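Local coordinates for nucleoporin NUP82 (Saccharomyces cerevisiae, PDB 3PBP), which serves as a structural component of the nuclear pore complex and, through its N-terminal domain, interacts with the nucleoporin NUP116, at residues V36-N41 with L57-H62; V90-W95 with D107-F112. The protein carries 1 engineered substitution. All blocks are in the same frame, centred on the assembly; numbering follows the deposited sequence.

Interaction 1 (V36-N41 with L57-H62)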
loop_
_atom_site.group_PDB
_atom_site.type_symbol
_atom_site.label_atom_id
_atom_site.label_comp_id
_atom_site.label_asym_id
_atom_site.label_seq_id
_atom_site.Cartn_x
_atom_site.Cartn_y
_atom_site.Cartn_z
ATOM N N VAL A 36 2.496 16.780 -22.226
ATOM C CA VAL A 36 3.288 17.599 -21.313
ATOM C C VAL A 36 4.721 17.096 -21.458
ATOM O O VAL A 36 4.979 15.891 -21.402
ATOM C CB VAL A 36 2.829 17.491 -19.824
ATOM C CG1 VAL A 36 3.758 18.301 -18.919
ATOM C CG2 VAL A 36 1.429 18.052 -19.674
ATOM N N PHE A 37 5.644 18.031 -21.636
ATOM C CA PHE A 37 7.050 17.719 -21.861
ATOM C C PHE A 37 7.949 18.548 -20.954
ATOM O O PHE A 37 7.887 19.775 -20.983
ATOM C CB PHE A 37 7.352 18.026 -23.331
ATOM C CG PHE A 37 8.712 17.598 -23.790
ATOM C CD1 PHE A 37 9.033 16.253 -23.917
ATOM C CD2 PHE A 37 9.659 18.546 -24.160
ATOM C CE1 PHE A 37 10.276 15.863 -24.412
ATOM C CE2 PHE A 37 10.898 18.164 -24.654
ATOM C CZ PHE A 37 11.205 16.817 -24.780
ATOM N N ILE A 38 8.773 17.892 -20.142
ATOM C CA ILE A 38 9.683 18.615 -19.244
ATOM C C ILE A 38 11.141 18.487 -19.703
ATOM O O ILE A 38 11.641 17.383 -19.954
ATOM C CB ILE A 38 9.575 18.123 -17.784
ATOM C CG1 ILE A 38 8.167 18.384 -17.258
ATOM C CG2 ILE A 38 10.589 18.854 -16.913
ATOM C CD1 ILE A 38 8.010 18.078 -15.802
ATOM N N GLN A 39 11.818 19.628 -19.805
ATOM C CA GLN A 39 13.207 19.670 -20.263
ATOM C C GLN A 39 13.856 21.016 -19.909
ATOM O O GLN A 39 13.290 22.085 -20.182
ATOM C CB GLN A 39 13.213 19.427 -21.770
ATOM C CG GLN A 39 14.420 19.899 -22.527
ATOM C CD GLN A 39 14.270 19.604 -24.007
ATOM O OE1 GLN A 39 14.321 18.437 -24.437
ATOM N NE2 GLN A 39 14.054 20.655 -24.799
ATOM N N ASP A 40 15.034 20.953 -19.290
ATOM C CA ASP A 40 15.762 22.149 -18.863
ATOM C C ASP A 40 14.964 22.991 -17.886
ATOM O O ASP A 40 14.994 24.218 -17.941
ATOM C CB ASP A 40 16.144 23.030 -20.054
ATOM C CG ASP A 40 17.151 22.363 -20.973
ATOM O OD1 ASP A 40 18.014 21.606 -20.448
ATOM O OD2 ASP A 40 17.085 22.609 -22.209
ATOM N N ASN A 41 14.259 22.330 -16.985
ATOM C CA ASN A 41 13.450 23.028 -15.997
ATOM C C ASN A 41 12.363 23.891 -16.617
ATOM O O ASN A 41 12.002 24.933 -16.071
ATOM C CB ASN A 41 14.326 23.879 -15.083
ATOM C CG ASN A 41 15.335 23.047 -14.321
ATOM O OD1 ASN A 41 14.979 22.108 -13.605
ATOM N ND2 ASN A 41 16.602 23.385 -14.469
ATOM N N LEU A 57 6.652 27.302 -19.541
ATOM C CA LEU A 57 6.692 27.931 -18.238
ATOM C C LEU A 57 7.967 27.460 -17.578
ATOM O O LEU A 57 8.014 26.378 -17.011
ATOM C CB LEU A 57 5.500 27.514 -17.387
ATOM C CG LEU A 57 5.605 28.014 -15.946
ATOM C CD1 LEU A 57 5.651 29.541 -15.956
ATOM C CD2 LEU A 57 4.425 27.501 -15.120
ATOM N N ASN A 58 9.006 28.277 -17.674
ATOM C CA ASN A 58 10.297 27.965 -17.084
ATOM C C ASN A 58 10.175 28.087 -15.577
ATOM O O ASN A 58 9.776 29.132 -15.067
ATOM C CB ASN A 58 11.359 28.938 -17.594
ATOM C CG ASN A 58 12.734 28.595 -17.102
ATOM O OD1 ASN A 58 13.012 28.676 -15.904
ATOM N ND2 ASN A 58 13.609 28.191 -18.020
ATOM N N PHE A 59 10.519 27.021 -14.859
ATOM C CA PHE A 59 10.418 27.041 -13.408
ATOM C C PHE A 59 11.753 26.962 -12.678
ATOM O O PHE A 59 11.773 26.710 -11.475
ATOM C CB PHE A 59 9.474 25.922 -12.933
ATOM C CG PHE A 59 9.892 24.537 -13.357
ATOM C CD1 PHE A 59 10.809 23.811 -12.604
ATOM C CD2 PHE A 59 9.363 23.953 -14.508
ATOM C CE1 PHE A 59 11.189 22.520 -12.989
ATOM C CE2 PHE A 59 9.739 22.664 -14.902
ATOM C CZ PHE A 59 10.652 21.950 -14.140
ATOM N N SER A 60 12.851 27.196 -13.396
ATOM C CA SER A 60 14.197 27.178 -12.810
ATOM C C SER A 60 14.251 28.066 -11.578
ATOM O O SER A 60 14.916 27.754 -10.593
ATOM C CB SER A 60 15.228 27.691 -13.811
ATOM O OG SER A 60 15.219 26.919 -14.995
ATOM N N ARG A 61 13.541 29.181 -11.650
ATOM C CA ARG A 61 13.486 30.134 -10.555
ATOM C C ARG A 61 12.943 29.501 -9.280
ATOM O O ARG A 61 13.230 29.962 -8.189
ATOM C CB ARG A 61 12.597 31.313 -10.949
ATOM C CG ARG A 61 12.859 32.581 -10.151
ATOM C CD ARG A 61 11.562 33.162 -9.632
ATOM N NE ARG A 61 10.534 33.192 -10.665
ATOM C CZ ARG A 61 9.271 33.550 -10.441
ATOM N NH1 ARG A 61 8.895 33.908 -9.215
ATOM N NH2 ARG A 61 8.383 33.548 -11.440
ATOM N N HIS A 62 12.157 28.440 -9.427
ATOM C CA HIS A 62 11.560 27.756 -8.281
ATOM C C HIS A 62 12.187 26.403 -7.984
ATOM O O HIS A 62 12.171 25.945 -6.842
ATOM C CB HIS A 62 10.067 27.569 -8.517
ATOM C CG HIS A 62 9.303 28.852 -8.540
ATOM N ND1 HIS A 62 9.061 29.593 -7.401
ATOM C CD2 HIS A 62 8.746 29.541 -9.563
ATOM C CE1 HIS A 62 8.385 30.683 -7.722
ATOM N NE2 HIS A 62 8.181 30.675 -9.029
#

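Interaction 2 (V90-W95 with D107-F112)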
loop_
_atom_site.group_PDB
_atom_site.type_symbol
_atom_site.label_atom_id
_atom_site.label_comp_id
_atom_site.label_asym_id
_atom_site.label_seq_id
_atom_site.Cartn_x
_atom_site.Cartn_y
_atom_site.Cartn_z
ATOM N N VAL A 90 4.593 20.605 -6.175
ATOM C CA VAL A 90 3.416 20.323 -6.972
ATOM C C VAL A 90 3.122 21.557 -7.821
ATOM O O VAL A 90 2.866 22.648 -7.298
ATOM C CB VAL A 90 2.208 19.963 -6.106
ATOM C CG1 VAL A 90 0.969 19.821 -6.979
ATOM C CG2 VAL A 90 2.476 18.658 -5.386
HETATM N N MSE A 91 3.185 21.374 -9.138
HETATM C CA MSE A 91 2.944 22.451 -10.081
HETATM C C MSE A 91 1.735 22.215 -10.957
HETATM O O MSE A 91 1.428 21.084 -11.329
HETATM C CB MSE A 91 4.165 22.648 -10.956
HETATM C CG MSE A 91 5.317 23.242 -10.211
HETATM SE SE MSE A 91 6.936 23.304 -11.261
HETATM C CE MSE A 91 8.240 23.223 -9.826
ATOM N N GLU A 92 1.066 23.308 -11.299
ATOM C CA GLU A 92 -0.121 23.263 -12.127
ATOM C C GLU A 92 0.245 23.528 -13.579
ATOM O O GLU A 92 0.819 24.568 -13.887
ATOM C CB GLU A 92 -1.103 24.323 -11.632
ATOM C CG GLU A 92 -2.460 24.309 -12.295
ATOM C CD GLU A 92 -3.430 25.284 -11.648
ATOM O OE1 GLU A 92 -3.257 26.511 -11.817
ATOM O OE2 GLU A 92 -4.366 24.823 -10.958
ATOM N N VAL A 93 -0.053 22.586 -14.472
ATOM C CA VAL A 93 0.227 22.792 -15.897
ATOM C C VAL A 93 -0.731 23.909 -16.325
ATOM O O VAL A 93 -1.948 23.781 -16.185
ATOM C CB VAL A 93 -0.056 21.529 -16.717
ATOM C CG1 VAL A 93 0.119 21.822 -18.178
ATOM C CG2 VAL A 93 0.882 20.428 -16.295
ATOM N N PRO A 94 -0.195 25.022 -16.849
ATOM C CA PRO A 94 -0.984 26.180 -17.284
ATOM C C PRO A 94 -1.905 25.996 -18.484
ATOM O O PRO A 94 -1.915 26.828 -19.387
ATOM C CB PRO A 94 0.080 27.245 -17.549
ATOM C CG PRO A 94 1.295 26.742 -16.809
ATOM C CD PRO A 94 1.231 25.276 -17.062
ATOM N N TRP A 95 -2.682 24.923 -18.502
ATOM C CA TRP A 95 -3.593 24.702 -19.619
ATOM C C TRP A 95 -4.517 25.905 -19.695
ATOM O O TRP A 95 -5.102 26.303 -18.685
ATOM C CB TRP A 95 -4.458 23.454 -19.403
ATOM C CG TRP A 95 -3.711 22.171 -19.324
ATOM C CD1 TRP A 95 -3.552 21.379 -18.219
ATOM C CD2 TRP A 95 -3.043 21.505 -20.398
ATOM N NE1 TRP A 95 -2.828 20.257 -18.542
ATOM C CE2 TRP A 95 -2.499 20.310 -19.872
ATOM C CE3 TRP A 95 -2.844 21.803 -21.748
ATOM C CZ2 TRP A 95 -1.780 19.411 -20.655
ATOM C CZ3 TRP A 95 -2.133 20.914 -22.524
ATOM C CH2 TRP A 95 -1.604 19.729 -21.975
ATOM N N ASP A 107 4.086 32.350 -10.398
ATOM C CA ASP A 107 4.243 31.805 -9.059
ATOM C C ASP A 107 2.926 31.181 -8.650
ATOM O O ASP A 107 2.868 30.360 -7.731
ATOM C CB ASP A 107 4.628 32.906 -8.072
ATOM C CG ASP A 107 5.969 33.536 -8.399
ATOM O OD1 ASP A 107 6.575 33.126 -9.412
ATOM O OD2 ASP A 107 6.412 34.438 -7.645
ATOM N N ALA A 108 1.866 31.586 -9.339
ATOM C CA ALA A 108 0.535 31.065 -9.065
ATOM C C ALA A 108 0.504 29.566 -9.356
ATOM O O ALA A 108 -0.271 28.825 -8.756
ATOM C CB ALA A 108 -0.493 31.784 -9.933
ATOM N N PHE A 109 1.361 29.137 -10.279
ATOM C CA PHE A 109 1.433 27.743 -10.673
ATOM C C PHE A 109 2.222 26.864 -9.719
ATOM O O PHE A 109 2.322 25.655 -9.922
ATOM C CB PHE A 109 1.990 27.643 -12.087
ATOM C CG PHE A 109 1.124 28.320 -13.111
ATOM C CD1 PHE A 109 -0.236 28.029 -13.185
ATOM C CD2 PHE A 109 1.657 29.266 -13.982
ATOM C CE1 PHE A 109 -1.049 28.664 -14.101
ATOM C CE2 PHE A 109 0.848 29.908 -14.904
ATOM C CZ PHE A 109 -0.511 29.603 -14.961
ATOM N N GLN A 110 2.784 27.468 -8.679
ATOM C CA GLN A 110 3.515 26.709 -7.683
ATOM C C GLN A 110 2.444 26.510 -6.635
ATOM O O GLN A 110 2.121 27.416 -5.868
ATOM C CB GLN A 110 4.695 27.511 -7.128
ATOM C CG GLN A 110 5.780 27.818 -8.144
ATOM C CD GLN A 110 6.314 26.571 -8.859
ATOM O OE1 GLN A 110 6.804 25.623 -8.223
ATOM N NE2 GLN A 110 6.228 26.574 -10.193
ATOM N N ILE A 111 1.888 25.311 -6.607
ATOM C CA ILE A 111 0.797 25.016 -5.705
ATOM C C ILE A 111 1.101 24.461 -4.318
ATOM O O ILE A 111 0.370 24.761 -3.356
ATOM C CB ILE A 111 -0.184 24.091 -6.423
ATOM C CG1 ILE A 111 -0.697 24.816 -7.665
ATOM C CG2 ILE A 111 -1.318 23.689 -5.505
ATOM C CD1 ILE A 111 -1.680 24.012 -8.473
ATOM N N PHE A 112 2.167 23.673 -4.187
ATOM C CA PHE A 112 2.478 23.081 -2.884
ATOM C C PHE A 112 3.937 22.683 -2.758
ATOM O O PHE A 112 4.573 22.286 -3.746
ATOM C CB PHE A 112 1.593 21.847 -2.682
ATOM C CG PHE A 112 1.942 21.020 -1.473
ATOM C CD1 PHE A 112 1.359 21.287 -0.236
ATOM C CD2 PHE A 112 2.823 19.945 -1.583
ATOM C CE1 PHE A 112 1.636 20.502 0.868
ATOM C CE2 PHE A 112 3.110 19.154 -0.485
ATOM C CZ PHE A 112 2.511 19.436 0.750
#

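Interaction 1 (V36-N41 with L57-H62)
At the end of a four-stranded antiparallel blade of the N-terminal beta-propeller, N41, in the tight turn leading from strand 34-39 into strand 42-47, meets F59 just past the outer strand 55-58. D40 and N41 both lie in the left-handed helical region, phi near 60°, as in a type I' turn of a beta hairpin. The N41 carbonyl makes the central bond: F59 N donates to N41 O at 2.8 Å with an N-H...O angle of 161°. It lies two residues further along both chains from the backbone bonding of I43 with L57, so it extends that antiparallel ladder past the end of strand 55-58. The same oxygen also lies over one face of the F59 ring, 3.2 Å above its plane and offset toward the rim. That overlap follows from the first torsion of F59 (chi1 58°), which sets CG between the backbone N and the carbonyl carbon and folds the ring back against N41. I38 CG2 reaches the ring edge at CZ, 4.2 Å away. The N41 amide stands steeply to the ring, and its OD1 accepts from L65 N. After the strand, N58 OD1 takes a bond from S60 N (2.9 Å) that makes an Asx turn beside N41, and S60 OG adds a second donor (3.0 Å) from the same face of the amide plane. F59 also packs on I43 of the intervening strand 42-47, while I38 touches L80 of strand 79-83 in the next blade.

Interaction 2 (V90-W95 with D107-F112)
V90 O receives two backbone donors from the facing strand: I111 N at 2.9 Å, nearly in line with the carbonyl, and F112 N, whose bond is longer and weak. V90 N returns a bond to F112 O at 3.0 Å. Because I111 and F112 both face V90, while M91 pairs with Q110, the register slips by one residue, the defining evidence of a classic beta bulge. It lies between strand 87-92 and the outer strand 110-115 of a propeller blade, whose local segments run antiparallel at 139°. Beyond the bulge, E92 N donates to F109 O (3.0 Å, N-H...O angle 163°). F109 belongs to the type I turn D107-Q110, closed by Q110 N to D107 O. The F109 ring receives P94 over the centre of one face: CG lies 3.7 Å from the centroid, a CH-pi contact 9° off the normal. E92, its CG anti to the backbone N, sends OE1 to the ring edge, 3.6 Å from CD1, in the ring plane. Y97 meets the F109 ring edge-to-face. With F109 replaced by an alanine, P94 would probably lose its aromatic partner and a gap would open beside L57 and Y97. I111 CD1 packs beside E92 CB. On the M91 and Q110 face, the selenomethionine and glutamine chains run side by side; the bend of Q110 at chi2 turns its amide onto M91, with NE2 3.5 Å from SE.

Interactions 1 and 2 follow one another in series: the first closes at H62, before the second opens at V90. Each joins parts of a different four-stranded antiparallel sheet, strands 24-29 to 55-58 and strands 70-73 to 110-115, which are successive blades of the propeller. Their centres are about 11 Å apart, and they touch directly. R61 NH1 forms a salt bridge with D107 OD1, which H62 NE2 probably also reaches by a hydrogen bond; L57 packs on F109 and V36 on W95. The two blades are thus joined by both polar and apolar contacts, within the region that interacts with NUP116.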